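Prolyl-tRNA synthetase (Naegleria fowleri, PDB 6UYH) probably catalyses the ATP-dependent attachment of proline to its cognate tRNA, as a class II aminoacyl-tRNA synthetase whose active site here holds halofuginone and an ATP analogue. Local coordinates at residues Leu78-Arg83 against Ser120-Tyr125; Pro126-Trp131 against His171-Ser176. All blocks are in the same frame, centred on the assembly; numbering follows the deposited sequence.

After its N-terminal helices and short strands the chain reaches strand 79-81, continues through strands 100-105 and 108-116, and returns as helix 121-131; 108-116, the central strand, pairs with 79-81 on one side and 100-105 on the other. Contact 1 closes this loop across 36 intervening residues. Contact 2 then opens on the second half of the same helix and closes 39 residues later at the end of strand 164-174. The loops are therefore in series, neither nested nor crossed. With centres about 15 Å apart, the contacts meet where Tyr125 OH lies 2.7 Å from His171 ND1, a probable hydrogen bond. Together they link the three-stranded sheet, through helix 121-131, to strand 164-174, and both touch the second subunit.

Contact 1 of 2, residues Leu78-Arg83 against Ser120-Tyr125; sequences LFVTKR and SETIMY. With HFG (7-bromo-6-chloro-3-{3-[(2R,3S)-3-hydroxypiperidin-2-yl]-2-oxopropyl}quinazolin-4(3H)-one), chain D.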
loop_
_atom_site.group_PDB
_atom_site.type_symbol
_atom_site.label_atom_id
_atom_site.label_comp_id
_atom_site.label_asym_id
_atom_site.label_seq_id
_atom_site.Cartn_x
_atom_site.Cartn_y
_atom_site.Cartn_z
ATOM N N LEU A 78 -2.060 1.880 12.917
ATOM C CA LEU A 78 -1.748 3.307 12.874
ATOM C C LEU A 78 -1.684 3.910 14.269
ATOM O O LEU A 78 -0.966 4.887 14.491
ATOM C CB LEU A 78 -2.833 4.039 12.056
ATOM C CG LEU A 78 -2.860 5.571 12.081
ATOM C CD1 LEU A 78 -1.659 6.155 11.342
ATOM C CD2 LEU A 78 -4.170 6.080 11.478
ATOM N N PHE A 79 -2.448 3.365 15.205
ATOM C CA PHE A 79 -2.566 3.950 16.532
ATOM C C PHE A 79 -1.578 3.312 17.484
ATOM O O PHE A 79 -1.296 2.114 17.400
ATOM C CB PHE A 79 -3.977 3.765 17.085
ATOM C CG PHE A 79 -5.026 4.481 16.300
ATOM C CD1 PHE A 79 -4.946 5.856 16.109
ATOM C CD2 PHE A 79 -6.098 3.793 15.756
ATOM C CE1 PHE A 79 -5.920 6.531 15.385
ATOM C CE2 PHE A 79 -7.069 4.458 15.030
ATOM C CZ PHE A 79 -6.985 5.824 14.845
ATOM N N VAL A 80 -1.092 4.114 18.429
ATOM C CA VAL A 80 -0.186 3.622 19.460
ATOM C C VAL A 80 -0.576 4.274 20.778
ATOM O O VAL A 80 -0.942 5.455 20.816
ATOM C CB VAL A 80 1.296 3.879 19.083
ATOM C CG1 VAL A 80 1.576 5.382 18.860
ATOM C CG2 VAL A 80 2.247 3.299 20.140
ATOM N N THR A 81 -0.531 3.494 21.859
ATOM C CA THR A 81 -0.882 4.040 23.164
ATOM C C THR A 81 0.238 4.920 23.712
ATOM O O THR A 81 1.410 4.812 23.334
ATOM C CB THR A 81 -1.193 2.942 24.189
ATOM O OG1 THR A 81 -0.055 2.079 24.351
ATOM C CG2 THR A 81 -2.427 2.119 23.767
ATOM N N LYS A 82 -0.154 5.816 24.619
ATOM C CA LYS A 82 0.829 6.599 25.360
ATOM C C LYS A 82 1.782 5.682 26.120
ATOM O O LYS A 82 3.001 5.895 26.116
ATOM C CB LYS A 82 0.102 7.546 26.317
ATOM C CG LYS A 82 0.993 8.632 26.927
ATOM C CD LYS A 82 0.189 9.613 27.785
ATOM C CE LYS A 82 -0.502 8.920 28.942
ATOM N NZ LYS A 82 -1.109 9.903 29.893
ATOM N N ARG A 83 1.239 4.629 26.743
ATOM C CA ARG A 83 2.052 3.680 27.503
ATOM C C ARG A 83 3.139 3.061 26.628
ATOM O O ARG A 83 4.313 2.999 27.023
ATOM C CB ARG A 83 1.137 2.606 28.107
ATOM C CG ARG A 83 1.783 1.274 28.483
ATOM C CD ARG A 83 2.566 1.320 29.773
ATOM N NE ARG A 83 1.899 2.130 30.781
ATOM C CZ ARG A 83 2.390 2.368 31.994
ATOM N NH1 ARG A 83 3.559 1.844 32.359
ATOM N NH2 ARG A 83 1.707 3.133 32.840
ATOM N N SER A 120 7.342 2.668 14.045
ATOM C CA SER A 120 6.612 1.550 14.645
ATOM C C SER A 120 7.399 0.697 15.646
ATOM O O SER A 120 6.912 -0.378 16.016
ATOM C CB SER A 120 6.042 0.653 13.548
ATOM O OG SER A 120 5.141 1.408 12.758
ATOM N N GLU A 121 8.570 1.145 16.120
ATOM C CA GLU A 121 9.303 0.357 17.112
ATOM C C GLU A 121 8.427 -0.013 18.311
ATOM O O GLU A 121 8.394 -1.177 18.732
ATOM C CB GLU A 121 10.535 1.119 17.602
ATOM C CG GLU A 121 11.735 1.091 16.654
ATOM C CD GLU A 121 11.648 2.129 15.552
ATOM O OE1 GLU A 121 10.661 2.893 15.503
ATOM O OE2 GLU A 121 12.579 2.186 14.728
ATOM N N THR A 122 7.730 0.974 18.893
ATOM C CA THR A 122 6.950 0.711 20.106
ATOM C C THR A 122 5.626 0.023 19.806
ATOM O O THR A 122 4.978 -0.481 20.737
ATOM C CB THR A 122 6.675 2.001 20.894
ATOM O OG1 THR A 122 5.846 2.882 20.121
ATOM C CG2 THR A 122 7.987 2.703 21.279
ATOM N N ILE A 123 5.227 -0.007 18.531
ATOM C CA ILE A 123 4.024 -0.705 18.084
ATOM C C ILE A 123 4.317 -2.182 17.838
ATOM O O ILE A 123 3.468 -3.041 18.095
ATOM C CB ILE A 123 3.485 -0.025 16.808
ATOM C CG1 ILE A 123 3.116 1.432 17.101
ATOM C CG2 ILE A 123 2.294 -0.805 16.202
ATOM C CD1 ILE A 123 2.666 2.215 15.859
ATOM N N MET A 124 5.520 -2.499 17.361
ATOM C CA MET A 124 5.873 -3.842 16.927
ATOM C C MET A 124 6.631 -4.659 17.961
ATOM O O MET A 124 6.457 -5.881 18.007
ATOM C CB MET A 124 6.715 -3.765 15.652
ATOM C CG MET A 124 5.950 -3.187 14.486
ATOM S SD MET A 124 7.022 -2.897 13.057
ATOM C CE MET A 124 7.380 -4.580 12.573
ATOM N N TYR A 125 7.458 -4.035 18.790
ATOM C CA TYR A 125 8.400 -4.841 19.559
ATOM C C TYR A 125 7.756 -5.601 20.719
ATOM O O TYR A 125 8.288 -6.650 21.101
ATOM C CB TYR A 125 9.578 -3.977 20.032
ATOM C CG TYR A 125 10.460 -3.507 18.885
ATOM C CD1 TYR A 125 10.285 -4.020 17.595
ATOM C CD2 TYR A 125 11.448 -2.543 19.074
ATOM C CE1 TYR A 125 11.076 -3.595 16.541
ATOM C CE2 TYR A 125 12.247 -2.104 18.018
ATOM C CZ TYR A 125 12.051 -2.634 16.754
ATOM O OH TYR A 125 12.839 -2.209 15.698
HETATM O "O4'" HFG D . 11.999 6.529 13.186
HETATM C C21 HFG D . 13.124 6.545 13.640
HETATM C "C3'" HFG D . 14.023 5.331 13.589
HETATM C "C2'" HFG D . 13.738 4.337 12.456
HETATM N "N1'" HFG D . 12.442 3.662 12.609
HETATM C "C6'" HFG D . 12.250 2.609 11.606
HETATM C "C5'" HFG D . 12.318 3.148 10.202
HETATM C "C4'" HFG D . 13.620 3.924 9.987
HETATM C C39 HFG D . 13.810 4.973 11.067
HETATM O "O7'" HFG D . 15.074 5.622 10.890
HETATM C "C1'" HFG D . 13.693 7.801 14.316
HETATM N N3 HFG D . 12.637 8.693 14.789
HETATM C C4 HFG D . 11.864 8.269 15.862
HETATM O O11 HFG D . 12.089 7.211 16.422
HETATM C C10 HFG D . 10.765 9.183 16.199
HETATM C C5 HFG D . 9.915 8.894 17.264
HETATM C C2 HFG D . 12.380 9.865 14.131
HETATM N N1 HFG D . 11.421 10.682 14.382
HETATM C C9 HFG D . 10.570 10.335 15.433
HETATM C C8 HFG D . 9.484 11.168 15.702
HETATM C C7 HFG D . 8.632 10.850 16.748
HETATM BR BR1 HFG D . 7.111 11.944 17.017
HETATM C C6 HFG D . 8.862 9.745 17.539
HETATM CL CL1 HFG D . 7.874 9.418 18.932
#
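Val80 and Ile123 meet at about a right angle, with Val80 CB 3.6 Å from Ile123 CG1 and Val80 CG2 3.7 Å from Ile123 CG1. Ile123 places CG1 anti to its carbonyl carbon (chi1 -61°), and the extended chain beyond (chi2 176°) brings CD1 to 3.9 Å from Val80 CB. The second branch of the valine, CG2, also comes within 3.6 Å of Thr122 OG1, again in a crossing approach. No hydrogen bond joins the segments, and the summed buried surface is 145 Å²: a small contact, apolar between Val80 and Ile123, with the Thr122 hydroxyl oxygen against a valine methyl. The axes of strand 79-81 and helix 121-125 stand 83° apart, consistent with one valine set against two successive residues of the first helical turn.

Glu121, on the same turn, serves the ligand: halofuginone N1' donates to Glu121 OE2 at 2.6 Å, a short bond that would be strengthened if the piperidine nitrogen is protonated. A bend at chi2 carries the carboxylate to that nitrogen, while OE1 is held by Thr119 OG1.

Strand 79-81 is an outermost strand, within this chain, of its antiparallel sheet, and Val80 is hydrogen-bonded through its backbone to Ala115 of strand 108-116. Phe76 packs on Ile123, and Tyr39 of the second subunit reaches both Ile123 and Phe79 O, placing the contact between this sheet, the helix and the dimer interface.

Contact 2 of 2, residues Pro126-Trp131 against His171-Ser176; sequences PSYAKW and HSAFKS
Segment 126-131 is the second half of helix 121-131, kinked at its start because the N atoms of Pro126 and Ser127 have no bond to the preceding turn; helical bonding is evident again at Trp131 N, 2.8 Å from Ser127 O. Segment 171-176 begins as the end of strand 164-174 and leaves it at Lys175. The backbones stay well apart, their nearest CA atoms being those of Tyr128 and Ala173 at 8.3 Å, and a single tyrosine side chain bridges the distance.

Tyr128 points its ring from the helix to the strand, with CG anti to the carbonyl carbon (chi1 -83°). At the far end, Tyr128 OH donates to His171 O at 2.7 Å. The acceptor lies at the edge of the ring, in its plane, whereas the hydroxyl stands 45° above the carbonyl plane with a C=O...O angle of 125°, and therefore does not use a lone-pair direction. Beside this bond, Tyr128 OH is 3.4 Å from His171 CB, the two side chains crossing at about a right angle. Further back along the ring, Tyr128 CD2 comes obliquely to Ala173 CB at 4.4 Å, a loose apolar touch.

The imidazole of His171 is part of the halofuginone pocket and touches the ligand; its ND1 is hydrogen-bonded to Tyr125 OH of the preceding helical turn and its NE2 to Glu169 OE2 of its own strand. Tyr128 thus adds a side-chain bond to the backbone carbonyl of a pocket residue.

The strand runs antiparallel between strands 140-149 and 261-272, hydrogen-bonding through its backbone to Leu142 and Asn267. Leu140 and Leu142 also pack on Tyr128, so that the helix lies against this sheet, while Trp131 and Lys130 reach Asp37 of the second subunit.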
loop_
_atom_site.group_PDB
_atom_site.type_symbol
_atom_site.label_atom_id
_atom_site.label_comp_id
_atom_site.label_asym_id
_atom_site.label_seq_id
_atom_site.Cartn_x
_atom_site.Cartn_y
_atom_site.Cartn_z
ATOM N N PRO A 126 6.608 -5.181 21.276
ATOM C CA PRO A 126 5.919 -6.098 22.204
ATOM C C PRO A 126 5.511 -7.405 21.542
ATOM O O PRO A 126 5.589 -8.463 22.178
ATOM C CB PRO A 126 4.717 -5.272 22.681
ATOM C CG PRO A 126 5.207 -3.861 22.611
ATOM C CD PRO A 126 6.015 -3.830 21.335
ATOM N N SER A 127 5.109 -7.366 20.267
ATOM C CA SER A 127 4.818 -8.599 19.535
ATOM C C SER A 127 6.080 -9.414 19.298
ATOM O O SER A 127 6.051 -10.649 19.365
ATOM C CB SER A 127 4.151 -8.270 18.198
ATOM O OG SER A 127 2.871 -7.721 18.412
ATOM N N TYR A 128 7.192 -8.742 18.990
ATOM C CA TYR A 128 8.449 -9.455 18.799
ATOM C C TYR A 128 8.830 -10.224 20.055
ATOM O O TYR A 128 9.333 -11.351 19.975
ATOM C CB TYR A 128 9.557 -8.465 18.414
ATOM C CG TYR A 128 9.623 -8.099 16.942
ATOM C CD1 TYR A 128 8.473 -7.820 16.218
ATOM C CD2 TYR A 128 10.848 -8.000 16.287
ATOM C CE1 TYR A 128 8.531 -7.484 14.878
ATOM C CE2 TYR A 128 10.916 -7.669 14.939
ATOM C CZ TYR A 128 9.760 -7.408 14.245
ATOM O OH TYR A 128 9.815 -7.072 12.908
ATOM N N ALA A 129 8.594 -9.631 21.228
ATOM C CA ALA A 129 8.918 -10.316 22.476
ATOM C C ALA A 129 8.052 -11.553 22.656
ATOM O O ALA A 129 8.497 -12.546 23.243
ATOM C CB ALA A 129 8.747 -9.363 23.660
ATOM N N LYS A 130 6.821 -11.507 22.141
ATOM C CA LYS A 130 5.927 -12.657 22.215
ATOM C C LYS A 130 6.330 -13.737 21.223
ATOM O O LYS A 130 6.320 -14.928 21.557
ATOM C CB LYS A 130 4.490 -12.210 21.945
ATOM C CG LYS A 130 3.503 -13.363 21.855
ATOM C CD LYS A 130 2.235 -12.955 21.128
ATOM C CE LYS A 130 1.352 -14.172 20.868
ATOM N NZ LYS A 130 0.194 -13.845 20.002
ATOM N N TRP A 131 6.664 -13.338 19.994
ATOM C CA TRP A 131 6.884 -14.289 18.911
ATOM C C TRP A 131 8.236 -14.984 18.992
ATOM O O TRP A 131 8.375 -16.109 18.497
ATOM C CB TRP A 131 6.763 -13.583 17.559
ATOM C CG TRP A 131 5.394 -13.072 17.276
ATOM C CD1 TRP A 131 4.229 -13.539 17.792
ATOM C CD2 TRP A 131 5.047 -11.985 16.410
ATOM N NE1 TRP A 131 3.169 -12.814 17.296
ATOM C CE2 TRP A 131 3.647 -11.856 16.445
ATOM C CE3 TRP A 131 5.787 -11.108 15.610
ATOM C CZ2 TRP A 131 2.964 -10.888 15.707
ATOM C CZ3 TRP A 131 5.109 -10.152 14.866
ATOM C CH2 TRP A 131 3.710 -10.045 14.930
ATOM N N HIS A 171 12.098 -4.126 10.189
ATOM C CA HIS A 171 12.500 -4.383 11.572
ATOM C C HIS A 171 12.907 -5.846 11.647
ATOM O O HIS A 171 12.066 -6.732 11.456
ATOM C CB HIS A 171 11.348 -4.090 12.538
ATOM C CG HIS A 171 10.899 -2.662 12.527
ATOM N ND1 HIS A 171 11.308 -1.750 13.477
ATOM C CD2 HIS A 171 10.084 -1.984 11.682
ATOM C CE1 HIS A 171 10.770 -0.573 13.217
ATOM N NE2 HIS A 171 10.021 -0.686 12.135
ATOM N N SER A 172 14.183 -6.111 11.921
ATOM C CA SER A 172 14.685 -7.474 11.953
ATOM C C SER A 172 15.307 -7.789 13.307
ATOM O O SER A 172 15.838 -6.907 13.983
ATOM C CB SER A 172 15.717 -7.698 10.852
ATOM O OG SER A 172 15.110 -7.567 9.583
ATOM N N ALA A 173 15.240 -9.064 13.683
ATOM C CA ALA A 173 15.834 -9.582 14.912
ATOM C C ALA A 173 16.684 -10.801 14.586
ATOM O O ALA A 173 16.283 -11.637 13.773
ATOM C CB ALA A 173 14.745 -9.961 15.931
ATOM N N PHE A 174 17.835 -10.917 15.253
ATOM C CA PHE A 174 18.828 -11.948 14.968
ATOM C C PHE A 174 19.367 -12.528 16.265
ATOM O O PHE A 174 19.316 -11.898 17.324
ATOM C CB PHE A 174 20.015 -11.399 14.165
ATOM C CG PHE A 174 19.621 -10.774 12.858
ATOM C CD1 PHE A 174 19.636 -11.520 11.686
ATOM C CD2 PHE A 174 19.253 -9.447 12.801
ATOM C CE1 PHE A 174 19.288 -10.942 10.474
ATOM C CE2 PHE A 174 18.892 -8.860 11.595
ATOM C CZ PHE A 174 18.913 -9.612 10.431
ATOM N N LYS A 175 19.928 -13.731 16.159
ATOM C CA LYS A 175 20.569 -14.341 17.316
ATOM C C LYS A 175 21.967 -13.792 17.575
ATOM O O LYS A 175 22.463 -13.924 18.696
ATOM C CB LYS A 175 20.631 -15.862 17.148
ATOM C CG LYS A 175 21.590 -16.338 16.069
ATOM C CD LYS A 175 21.584 -17.862 15.962
ATOM C CE LYS A 175 22.516 -18.347 14.860
ATOM N NZ LYS A 175 22.372 -19.810 14.610
ATOM N N SER A 176 22.603 -13.157 16.588
ATOM C CA SER A 176 23.984 -12.716 16.743
ATOM C C SER A 176 24.182 -11.339 16.128
ATOM O O SER A 176 23.418 -10.900 15.262
ATOM C CB SER A 176 24.964 -13.699 16.098
ATOM O OG SER A 176 24.792 -13.710 14.693
#